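Local structure of probable oxidoreductase protein (Rhizobium etli, 4FB5) at residues M160-I163 and R164-V167; L294-Q297 and E298-N301; A322-H326 and R327-R331. The protein probably works as an oxidoreductase of the GFO/IDH/MocA family, using a nucleotide cofactor bound by its Rossmann domain. All blocks are in the same frame, centred on the assembly; numbering follows the deposited sequence.

Interaction 1 (M160-I163 and R164-V167); sequences MRHI and RKLV
Met160 to Ile163 and Arg164 to Val167 are successive turns of helix 158-168, joined by four backbone hydrogen bonds of the i to i+4 kind. Arg164 N donates to the O of selenomethionine Met160, Lys165 N to Arg161 O, Leu166 N to His162 O and Val167 N to Ile163 O, the last at 2.9 Å. All are close to straight; at Leu166 N the N-H...O angle reaches 175°.

Side-chain contacts largely follow the same spacing. The imidazole of His162 and the isobutyl group of Leu166 cross obliquely, with His162 NE2 3.7 Å from Leu166 CD2 and His162 CD2 4.0 Å from Leu166 CG. With His162 CG anti to the backbone N (chi1 -159°), the ring leans forward along the helix and comes beside the leucine one turn on. Ile163 CG2 meets Val167 CG2 at 4.3 Å, a looser touch between branched side chains. Lys165, three residues on from His162, adds only its aliphatic part, its CD lying 4.4 Å from His162 ND1. Phe303 of strand 302-307 packs against His162, Ile163 and Leu166.

The polar ends have different surroundings. His162, buried at the second subunit, is hydrogen-bonded through NE2 to Glu314 OE2 of that subunit. Arg164 lies against helix 206-221, where its NH1 bonds to Tyr220 O and its guanidinium makes a cation-pi contact with the Tyr220 ring.

The chemistry thus changes round the helix: Ile163 faces the sheet at Ile293, Tyr295 and Phe303, while His162 and Leu166 lie between Phe303 and the second subunit. There the imidazole carries a polar bond across the subunit boundary, which probably fixes the rotation of the ring.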
HETATM    1  N   MSE A 160       8.525   0.245 -17.512  1.00 33.03           N
HETATM    2  CA  MSE A 160       9.562   1.182 -17.649  1.00 34.51           C
HETATM    3  C   MSE A 160       9.539   1.790 -19.061  1.00 35.18           C
HETATM    4  O   MSE A 160       9.703   2.994 -19.188  1.00 34.71           O
HETATM    5  CB  MSE A 160      10.882   0.504 -17.270  1.00 35.81           C
HETATM    6  CG  MSE A 160      12.052   1.430 -17.097  1.00 40.21           C
HETATM    7 SE   MSE A 160      11.709   2.666 -15.577  1.00 61.63          SE
HETATM    8  CE  MSE A 160      11.822   1.244 -14.199  1.00 50.98           C
ATOM      9  N   ARG A 161       9.333   0.983 -20.122  1.00 36.12           N
ATOM     10  CA  ARG A 161       9.165   1.584 -21.465  1.00 36.97           C
ATOM     11  C   ARG A 161       7.968   2.539 -21.489  1.00 36.06           C
ATOM     12  O   ARG A 161       8.024   3.593 -22.127  1.00 36.26           O
ATOM     13  CB  ARG A 161       9.119   0.602 -22.665  1.00 37.33           C
ATOM     14  CG  ARG A 161       9.243  -0.888 -22.392  1.00 43.01           C
ATOM     15  CD  ARG A 161      10.690  -1.396 -22.552  1.00 50.39           C
ATOM     16  NE  ARG A 161      10.798  -2.651 -23.316  1.00 56.35           N
ATOM     17  CZ  ARG A 161      11.074  -2.722 -24.637  1.00 61.03           C
ATOM     18  NH1 ARG A 161      11.256  -1.624 -25.377  1.00 60.75           N
ATOM     19  NH2 ARG A 161      11.159  -3.901 -25.244  1.00 63.08           N
ATOM     20  N   HIS A 162       6.910   2.200 -20.765  1.00 34.73           N
ATOM     21  CA  HIS A 162       5.827   3.117 -20.678  1.00 33.81           C
ATOM     22  C   HIS A 162       6.155   4.346 -19.882  1.00 33.70           C
ATOM     23  O   HIS A 162       5.607   5.382 -20.156  1.00 34.06           O
ATOM     24  CB  HIS A 162       4.599   2.471 -20.128  1.00 34.16           C
ATOM     25  CG  HIS A 162       3.348   3.216 -20.469  1.00 37.16           C
ATOM     26  ND1 HIS A 162       2.926   3.400 -21.772  1.00 39.21           N
ATOM     27  CD2 HIS A 162       2.426   3.821 -19.684  1.00 37.89           C
ATOM     28  CE1 HIS A 162       1.797   4.082 -21.774  1.00 39.95           C
ATOM     29  NE2 HIS A 162       1.471   4.346 -20.521  1.00 41.17           N
ATOM     30  N   ILE A 163       7.036   4.256 -18.888  1.00 33.63           N
ATOM     31  CA  ILE A 163       7.448   5.470 -18.186  1.00 32.73           C
ATOM     32  C   ILE A 163       8.172   6.431 -19.131  1.00 33.07           C
ATOM     33  O   ILE A 163       7.849   7.632 -19.184  1.00 32.13           O
ATOM     34  CB  ILE A 163       8.246   5.187 -16.910  1.00 31.83           C
ATOM     35  CG1 ILE A 163       7.253   4.656 -15.862  1.00 33.07           C
ATOM     36  CG2 ILE A 163       8.861   6.466 -16.377  1.00 30.20           C
ATOM     37  CD1 ILE A 163       7.811   3.918 -14.633  1.00 30.84           C
ATOM     38  N   ARG A 164       9.109   5.889 -19.895  1.00 33.97           N
ATOM     39  CA  ARG A 164       9.871   6.672 -20.872  1.00 35.72           C
ATOM     40  C   ARG A 164       8.958   7.380 -21.831  1.00 36.59           C
ATOM     41  O   ARG A 164       9.124   8.570 -22.041  1.00 36.27           O
ATOM     42  CB  ARG A 164      10.762   5.783 -21.681  1.00 36.37           C
ATOM     43  CG  ARG A 164      11.948   6.473 -22.181  1.00 38.30           C
ATOM     44  CD  ARG A 164      12.788   5.481 -22.893  1.00 42.15           C
ATOM     45  NE  ARG A 164      12.668   5.622 -24.332  1.00 46.15           N
ATOM     46  CZ  ARG A 164      13.590   6.211 -25.084  1.00 47.27           C
ATOM     47  NH1 ARG A 164      14.687   6.721 -24.537  1.00 48.77           N
ATOM     48  NH2 ARG A 164      13.409   6.293 -26.378  1.00 47.66           N
ATOM     49  N   LYS A 165       7.987   6.647 -22.378  1.00 37.41           N
ATOM     50  CA  LYS A 165       7.000   7.217 -23.266  1.00 39.40           C
ATOM     51  C   LYS A 165       6.202   8.376 -22.631  1.00 39.74           C
ATOM     52  O   LYS A 165       6.181   9.488 -23.196  1.00 40.24           O
ATOM     53  CB  LYS A 165       6.067   6.135 -23.820  1.00 40.54           C
ATOM     54  CG  LYS A 165       5.020   6.597 -24.888  1.00 43.68           C
ATOM     55  CD  LYS A 165       4.235   5.378 -25.467  1.00 48.70           C
ATOM     56  CE  LYS A 165       2.839   5.754 -25.999  1.00 54.21           C
ATOM     57  NZ  LYS A 165       2.877   6.844 -27.070  1.00 58.08           N
ATOM     58  N   LEU A 166       5.559   8.157 -21.488  1.00 38.61           N
ATOM     59  CA  LEU A 166       4.900   9.293 -20.836  1.00 38.63           C
ATOM     60  C   LEU A 166       5.832  10.512 -20.654  1.00 38.91           C
ATOM     61  O   LEU A 166       5.460  11.647 -20.970  1.00 39.18           O
ATOM     62  CB  LEU A 166       4.329   8.913 -19.484  1.00 37.97           C
ATOM     63  CG  LEU A 166       3.407   7.714 -19.406  1.00 36.14           C
ATOM     64  CD1 LEU A 166       3.022   7.466 -17.954  1.00 35.24           C
ATOM     65  CD2 LEU A 166       2.221   8.006 -20.219  1.00 37.58           C
ATOM     66  N   VAL A 167       7.037  10.280 -20.153  1.00 38.90           N
ATOM     67  CA  VAL A 167       7.969  11.383 -19.965  1.00 39.30           C
ATOM     68  C   VAL A 167       8.287  12.083 -21.304  1.00 41.17           C
ATOM     69  O   VAL A 167       8.196  13.334 -21.394  1.00 41.72           O
ATOM     70  CB  VAL A 167       9.277  10.951 -19.292  1.00 38.49           C
ATOM     71  CG1 VAL A 167      10.185  12.108 -19.198  1.00 35.89           C
ATOM     72  CG2 VAL A 167       8.992  10.458 -17.938  1.00 37.48           C
TER

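Interaction 2 (L294-Q297 and E298-N301); sequences LYDQ and ERMN
Asp296 to Arg299 form the tight beta turn of the hairpin that links strands 291-296 and 302-307 in the large mixed sheet, and an Asx turn at Asp296 lies within it. Arg299 N closes the beta turn by donating to Asp296 O at 2.8 Å. The Asx turn is made by Asp296 OD2, which accepts the N-H of Glu298 at 3.0 Å. This donor comes to the anti side of the oxygen, 18° out of the carboxylate plane. Asp296 CG stands anti to its own N (chi1 -165°), which lets the carboxylate fold over the start of the turn. Its OD1 forms a salt bridge with Arg281, and Glu298 OE1 is held by the amides of Lys279 and Gly280. These partners probably offset the like charges of Asp296 OD2 and Glu298 OE2, 4.3 Å apart. Replacing Asp296 by an alanine would remove both oxygens and is likely to leave the Glu298 amide without its acceptor and Arg281 without this counter-charge.

A weak bond from Met300 N to Gln297 O continues the winding. Water 1 accepts from Asp296 N at 2.8 Å and probably donates to Arg299 O, bridging the mouth of the turn. Against Val159, Met160 and Ile163 of helix 158-168, the Tyr295 ring lies along selenomethionine Met300. Tyr295 OH donates to Gln297 OE1, though the modelled length is doubtfully short. Met300 O meets the tyrosine at the ring edge, near its plane, 3.8 Å from Tyr295 CE1.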
ATOM      1  N   LEU A 294       5.933   7.553  -9.751  1.00 22.75           N
ATOM      2  CA  LEU A 294       6.519   6.655  -8.768  1.00 21.51           C
ATOM      3  C   LEU A 294       6.563   5.244  -9.320  1.00 22.60           C
ATOM      4  O   LEU A 294       5.605   4.806  -9.984  1.00 22.49           O
ATOM      5  CB  LEU A 294       5.700   6.661  -7.489  1.00 19.66           C
ATOM      6  CG  LEU A 294       5.346   8.058  -6.947  1.00 21.14           C
ATOM      7  CD1 LEU A 294       4.547   7.980  -5.669  1.00 14.47           C
ATOM      8  CD2 LEU A 294       6.569   9.067  -6.778  1.00 16.02           C
ATOM      9  N   TYR A 295       7.682   4.534  -9.065  1.00 23.56           N
ATOM     10  CA  TYR A 295       7.843   3.157  -9.463  1.00 23.57           C
ATOM     11  C   TYR A 295       8.669   2.437  -8.426  1.00 24.85           C
ATOM     12  O   TYR A 295       9.514   3.034  -7.839  1.00 25.76           O
ATOM     13  CB  TYR A 295       8.521   3.079 -10.821  1.00 23.81           C
ATOM     14  CG  TYR A 295       8.961   1.687 -11.165  1.00 22.49           C
ATOM     15  CD1 TYR A 295       8.062   0.735 -11.629  1.00 23.88           C
ATOM     16  CD2 TYR A 295      10.252   1.296 -10.919  1.00 21.22           C
ATOM     17  CE1 TYR A 295       8.479  -0.596 -11.888  1.00 24.67           C
ATOM     18  CE2 TYR A 295      10.653  -0.007 -11.126  1.00 22.90           C
ATOM     19  CZ  TYR A 295       9.785  -0.912 -11.629  1.00 23.62           C
ATOM     20  OH  TYR A 295      10.289  -2.090 -11.918  1.00 28.28           O
ATOM     21  N   ASP A 296       8.417   1.154  -8.216  1.00 26.21           N
ATOM     22  CA  ASP A 296       9.112   0.354  -7.231  1.00 28.17           C
ATOM     23  C   ASP A 296       9.211  -1.099  -7.724  1.00 28.68           C
ATOM     24  O   ASP A 296       8.184  -1.802  -7.719  1.00 29.69           O
ATOM     25  CB  ASP A 296       8.353   0.342  -5.918  1.00 28.85           C
ATOM     26  CG  ASP A 296       9.222  -0.176  -4.734  1.00 33.56           C
ATOM     27  OD1 ASP A 296       9.211   0.494  -3.662  1.00 34.97           O
ATOM     28  OD2 ASP A 296       9.912  -1.243  -4.862  1.00 36.86           O
ATOM     29  N   GLN A 297      10.426  -1.528  -8.099  1.00 27.49           N
ATOM     30  CA  GLN A 297      10.744  -2.871  -8.559  1.00 27.34           C
ATOM     31  C   GLN A 297      10.119  -4.025  -7.765  1.00 27.68           C
ATOM     32  O   GLN A 297       9.999  -5.135  -8.277  1.00 27.45           O
ATOM     33  CB  GLN A 297      12.261  -3.068  -8.525  1.00 27.50           C
ATOM     34  CG  GLN A 297      12.739  -4.249  -9.341  1.00 28.41           C
ATOM     35  CD  GLN A 297      12.388  -4.084 -10.834  1.00 30.77           C
ATOM     36  OE1 GLN A 297      12.444  -2.969 -11.395  1.00 30.80           O
ATOM     37  NE2 GLN A 297      12.022  -5.170 -11.467  1.00 28.39           N
ATOM     38  N   GLU A 298       9.777  -3.790  -6.504  1.00 27.90           N
ATOM     39  CA  GLU A 298       9.258  -4.871  -5.665  1.00 28.81           C
ATOM     40  C   GLU A 298       7.795  -5.183  -6.001  1.00 28.05           C
ATOM     41  O   GLU A 298       7.277  -6.222  -5.605  1.00 27.49           O
ATOM     42  CB  GLU A 298       9.473  -4.576  -4.158  1.00 28.94           C
ATOM     43  CG  GLU A 298      10.881  -4.942  -3.661  1.00 31.76           C
ATOM     44  CD  GLU A 298      11.116  -4.662  -2.141  1.00 35.83           C
ATOM     45  OE1 GLU A 298      12.119  -5.184  -1.603  1.00 31.69           O
ATOM     46  OE2 GLU A 298      10.311  -3.923  -1.497  1.00 38.03           O
ATOM     47  N   ARG A 299       7.164  -4.238  -6.699  1.00 28.44           N
ATOM     48  CA  ARG A 299       5.874  -4.354  -7.375  1.00 29.00           C
ATOM     49  C   ARG A 299       6.110  -3.898  -8.823  1.00 29.78           C
ATOM     50  O   ARG A 299       5.509  -2.955  -9.331  1.00 30.08           O
ATOM     51  CB  ARG A 299       4.863  -3.457  -6.686  1.00 28.38           C
ATOM     52  CG  ARG A 299       4.602  -3.946  -5.290  1.00 31.42           C
ATOM     53  CD  ARG A 299       3.470  -3.250  -4.606  1.00 36.09           C
ATOM     54  NE  ARG A 299       3.698  -1.807  -4.530  1.00 36.91           N
ATOM     55  CZ  ARG A 299       4.651  -1.244  -3.820  1.00 39.22           C
ATOM     56  NH1 ARG A 299       5.528  -2.006  -3.146  1.00 42.02           N
ATOM     57  NH2 ARG A 299       4.757   0.073  -3.828  1.00 40.33           N
HETATM   58  N   MSE A 300       7.090  -4.539  -9.419  1.00 30.47           N
HETATM   59  CA  MSE A 300       7.481  -4.488 -10.815  1.00 32.15           C
HETATM   60  C   MSE A 300       6.335  -4.236 -11.847  1.00 31.21           C
HETATM   61  O   MSE A 300       6.529  -3.704 -12.959  1.00 29.59           O
HETATM   62  CB  MSE A 300       7.974  -5.886 -11.073  1.00 32.30           C
HETATM   63  CG  MSE A 300       9.256  -5.937 -11.683  1.00 40.84           C
HETATM   64 SE   MSE A 300       9.475  -7.600 -12.742  1.00 53.42          SE
HETATM   65  CE  MSE A 300       8.792  -8.944 -11.439  1.00 50.53           C
ATOM     66  N   ASN A 301       5.152  -4.709 -11.499  1.00 29.66           N
ATOM     67  CA  ASN A 301       4.098  -4.678 -12.489  1.00 29.33           C
ATOM     68  C   ASN A 301       3.151  -3.497 -12.349  1.00 27.68           C
ATOM     69  O   ASN A 301       2.069  -3.552 -12.807  1.00 27.26           O
ATOM     70  CB  ASN A 301       3.396  -6.037 -12.569  1.00 28.38           C
ATOM     71  CG  ASN A 301       4.318  -7.109 -13.161  1.00 30.93           C
ATOM     72  OD1 ASN A 301       4.811  -7.965 -12.451  1.00 30.26           O
ATOM     73  ND2 ASN A 301       4.603  -7.011 -14.463  1.00 30.95           N
TER
HETATM   74  O   HOH W   1       5.866   0.143  -8.854  1.00 27.37           O

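Interaction 3 (A322-H326 and R327-R331); sequences AAPAH and RPYDR
Tyr329 reaches back across Ala322, Ala323 and Pro324, its CG anti to the backbone N (chi1 175°). Its CB lies 3.3 Å from Ala323 O. Beyond it, one ring face is turned to the Ala322-Ala323 peptide, with Ala323 N over it, offset toward the rim. The two sides of the ring then meet different partners: Tyr329 CD1 approaches Pro324 N at 3.5 Å and CE1 comes within 4.0 Å of Pro324 CD, whereas CD2 and CE2 press on the methyl of Ala322, CE2 being 3.6 Å from Ala322 CB. CZ sits near Ala322 O. At the tip, OH is hydrogen-bonded to Ala335 O and His338 N, which fixes the outer end of the ring.

His326 ND1 accepts from Ala323 N in the imidazole plane at 2.9 Å, and its NE2 bonds to Ser313 O of the second subunit. His326 N donates to Ala323 O at 2.8 Å, closing a type I beta turn. Tyr329 N donates to His326 O at 2.8 Å and closes a cis-proline turn, close to type VI, with Pro328 at its third position. Two successive turns thus lead into a short, weakly bonded helical turn that begins about Tyr329.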
ATOM      1  N   ALA A 322       0.396  -3.111 -15.128  1.00 29.80           N
ATOM      2  CA  ALA A 322       0.962  -3.580 -16.392  1.00 31.73           C
ATOM      3  C   ALA A 322      -0.093  -4.272 -17.257  1.00 33.60           C
ATOM      4  O   ALA A 322      -0.826  -5.176 -16.772  1.00 33.74           O
ATOM      5  CB  ALA A 322       2.123  -4.501 -16.131  1.00 31.16           C
ATOM      6  N   ALA A 323      -0.191  -3.836 -18.518  1.00 34.91           N
ATOM      7  CA  ALA A 323      -1.287  -4.303 -19.419  1.00 36.72           C
ATOM      8  C   ALA A 323      -0.838  -4.549 -20.846  1.00 37.95           C
ATOM      9  O   ALA A 323       0.220  -4.110 -21.232  1.00 39.24           O
ATOM     10  CB  ALA A 323      -2.495  -3.356 -19.377  1.00 35.73           C
ATOM     11  N   PRO A 324      -1.632  -5.268 -21.644  1.00 39.84           N
ATOM     12  CA  PRO A 324      -1.249  -5.543 -23.038  1.00 40.61           C
ATOM     13  C   PRO A 324      -0.863  -4.304 -23.845  1.00 41.24           C
ATOM     14  O   PRO A 324       0.023  -4.401 -24.692  1.00 42.61           O
ATOM     15  CB  PRO A 324      -2.507  -6.158 -23.609  1.00 40.90           C
ATOM     16  CG  PRO A 324      -3.084  -6.919 -22.425  1.00 41.13           C
ATOM     17  CD  PRO A 324      -2.888  -5.954 -21.281  1.00 40.58           C
ATOM     18  N   ALA A 325      -1.487  -3.156 -23.575  1.00 41.07           N
ATOM     19  CA  ALA A 325      -1.084  -1.888 -24.178  1.00 41.22           C
ATOM     20  C   ALA A 325       0.369  -1.429 -23.893  1.00 42.02           C
ATOM     21  O   ALA A 325       0.956  -0.667 -24.688  1.00 42.56           O
ATOM     22  CB  ALA A 325      -2.053  -0.821 -23.773  1.00 41.78           C
ATOM     23  N   HIS A 326       0.944  -1.861 -22.762  1.00 41.78           N
ATOM     24  CA  HIS A 326       2.323  -1.508 -22.411  1.00 41.43           C
ATOM     25  C   HIS A 326       3.233  -2.555 -23.028  1.00 42.73           C
ATOM     26  O   HIS A 326       3.625  -3.571 -22.414  1.00 41.77           O
ATOM     27  CB  HIS A 326       2.507  -1.432 -20.903  1.00 41.02           C
ATOM     28  CG  HIS A 326       1.453  -0.628 -20.209  1.00 38.39           C
ATOM     29  ND1 HIS A 326       0.609  -1.170 -19.271  1.00 36.44           N
ATOM     30  CD2 HIS A 326       1.072   0.661 -20.352  1.00 36.71           C
ATOM     31  CE1 HIS A 326      -0.237  -0.247 -18.856  1.00 33.45           C
ATOM     32  NE2 HIS A 326       0.016   0.872 -19.496  1.00 31.77           N
ATOM     33  N   ARG A 327       3.534  -2.314 -24.288  1.00 44.05           N
ATOM     34  CA  ARG A 327       4.202  -3.314 -25.080  1.00 45.79           C
ATOM     35  C   ARG A 327       5.609  -3.477 -24.537  1.00 44.71           C
ATOM     36  O   ARG A 327       6.218  -2.493 -24.145  1.00 43.69           O
ATOM     37  CB  ARG A 327       4.147  -2.950 -26.571  1.00 47.06           C
ATOM     38  CG  ARG A 327       2.751  -3.278 -27.210  1.00 53.85           C
ATOM     39  CD  ARG A 327       2.350  -2.316 -28.356  1.00 64.24           C
ATOM     40  NE  ARG A 327       2.797  -2.737 -29.696  1.00 72.55           N
ATOM     41  CZ  ARG A 327       4.075  -2.798 -30.118  1.00 77.09           C
ATOM     42  NH1 ARG A 327       5.086  -2.504 -29.294  1.00 78.55           N
ATOM     43  NH2 ARG A 327       4.358  -3.182 -31.371  1.00 77.43           N
ATOM     44  N   PRO A 328       6.102  -4.736 -24.485  1.00 44.39           N
ATOM     45  CA  PRO A 328       5.492  -5.919 -25.062  1.00 43.59           C
ATOM     46  C   PRO A 328       4.887  -6.827 -24.024  1.00 43.19           C
ATOM     47  O   PRO A 328       5.051  -8.041 -24.108  1.00 44.07           O
ATOM     48  CB  PRO A 328       6.702  -6.644 -25.632  1.00 43.59           C
ATOM     49  CG  PRO A 328       7.769  -6.385 -24.603  1.00 44.51           C
ATOM     50  CD  PRO A 328       7.359  -5.114 -23.832  1.00 44.38           C
ATOM     51  N   TYR A 329       4.218  -6.273 -23.030  1.00 42.46           N
ATOM     52  CA  TYR A 329       3.555  -7.117 -22.078  1.00 41.36           C
ATOM     53  C   TYR A 329       2.663  -8.025 -22.897  1.00 42.12           C
ATOM     54  O   TYR A 329       2.464  -9.180 -22.554  1.00 43.06           O
ATOM     55  CB  TYR A 329       2.741  -6.261 -21.117  1.00 40.33           C
ATOM     56  CG  TYR A 329       1.867  -6.985 -20.117  1.00 38.65           C
ATOM     57  CD1 TYR A 329       0.713  -7.674 -20.509  1.00 38.50           C
ATOM     58  CD2 TYR A 329       2.167  -6.944 -18.767  1.00 40.32           C
ATOM     59  CE1 TYR A 329      -0.100  -8.329 -19.578  1.00 38.03           C
ATOM     60  CE2 TYR A 329       1.346  -7.578 -17.814  1.00 39.29           C
ATOM     61  CZ  TYR A 329       0.222  -8.257 -18.220  1.00 39.54           C
ATOM     62  OH  TYR A 329      -0.548  -8.884 -17.259  1.00 39.94           O
ATOM     63  N   ASP A 330       2.127  -7.508 -23.989  1.00 42.62           N
ATOM     64  CA  ASP A 330       1.156  -8.267 -24.786  1.00 44.23           C
ATOM     65  C   ASP A 330       1.743  -9.584 -25.293  1.00 44.17           C
ATOM     66  O   ASP A 330       1.066 -10.604 -25.371  1.00 44.01           O
ATOM     67  CB  ASP A 330       0.622  -7.435 -25.960  1.00 43.94           C
ATOM     68  CG  ASP A 330       1.694  -7.102 -26.960  1.00 45.13           C
ATOM     69  OD1 ASP A 330       2.818  -6.750 -26.580  1.00 44.28           O
ATOM     70  OD2 ASP A 330       1.411  -7.186 -28.156  1.00 52.25           O
ATOM     71  N   ARG A 331       3.016  -9.600 -25.611  1.00 44.21           N
ATOM     72  CA  ARG A 331       3.528 -10.872 -26.020  1.00 45.53           C
ATOM     73  C   ARG A 331       3.563 -11.940 -24.878  1.00 44.71           C
ATOM     74  O   ARG A 331       3.619 -13.135 -25.148  1.00 45.53           O
ATOM     75  CB  ARG A 331       4.859 -10.712 -26.757  1.00 46.71           C
ATOM     76  CG  ARG A 331       4.876  -9.602 -27.842  1.00 50.61           C
ATOM     77  CD  ARG A 331       4.077  -9.916 -29.116  1.00 55.42           C
ATOM     78  NE  ARG A 331       4.534 -11.154 -29.747  1.00 60.87           N
ATOM     79  CZ  ARG A 331       3.737 -12.184 -30.032  1.00 62.35           C
ATOM     80  NH1 ARG A 331       2.431 -12.110 -29.775  1.00 63.56           N
ATOM     81  NH2 ARG A 331       4.237 -13.284 -30.580  1.00 59.86           N
TER

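How the interactions relate
All three contacts are local and touch one another. Each has a buried face: Met160, His162 and Ile163 in interaction 1, Tyr295, Gln297 and Met300 in interaction 2, Ala322, His326 and Tyr329 in interaction 3. Arg164 and Lys165, like Ala325 and Arg327, are exposed, whereas interaction 2 has no exposed residue among those that touch. Its polar turn contrasts with the apolar helix face of interaction 1 and the tyrosine-centred loop of interaction 3. Met160 CE meets Tyr295 CE2 at 3.5 Å, setting helix 158-168 on the hairpin. The His162 and His326 rings meet at about 60°, both bonded to the second subunit. Asn301 O and Ala322 N probably share a hydrogen bond joining interactions 2 and 3.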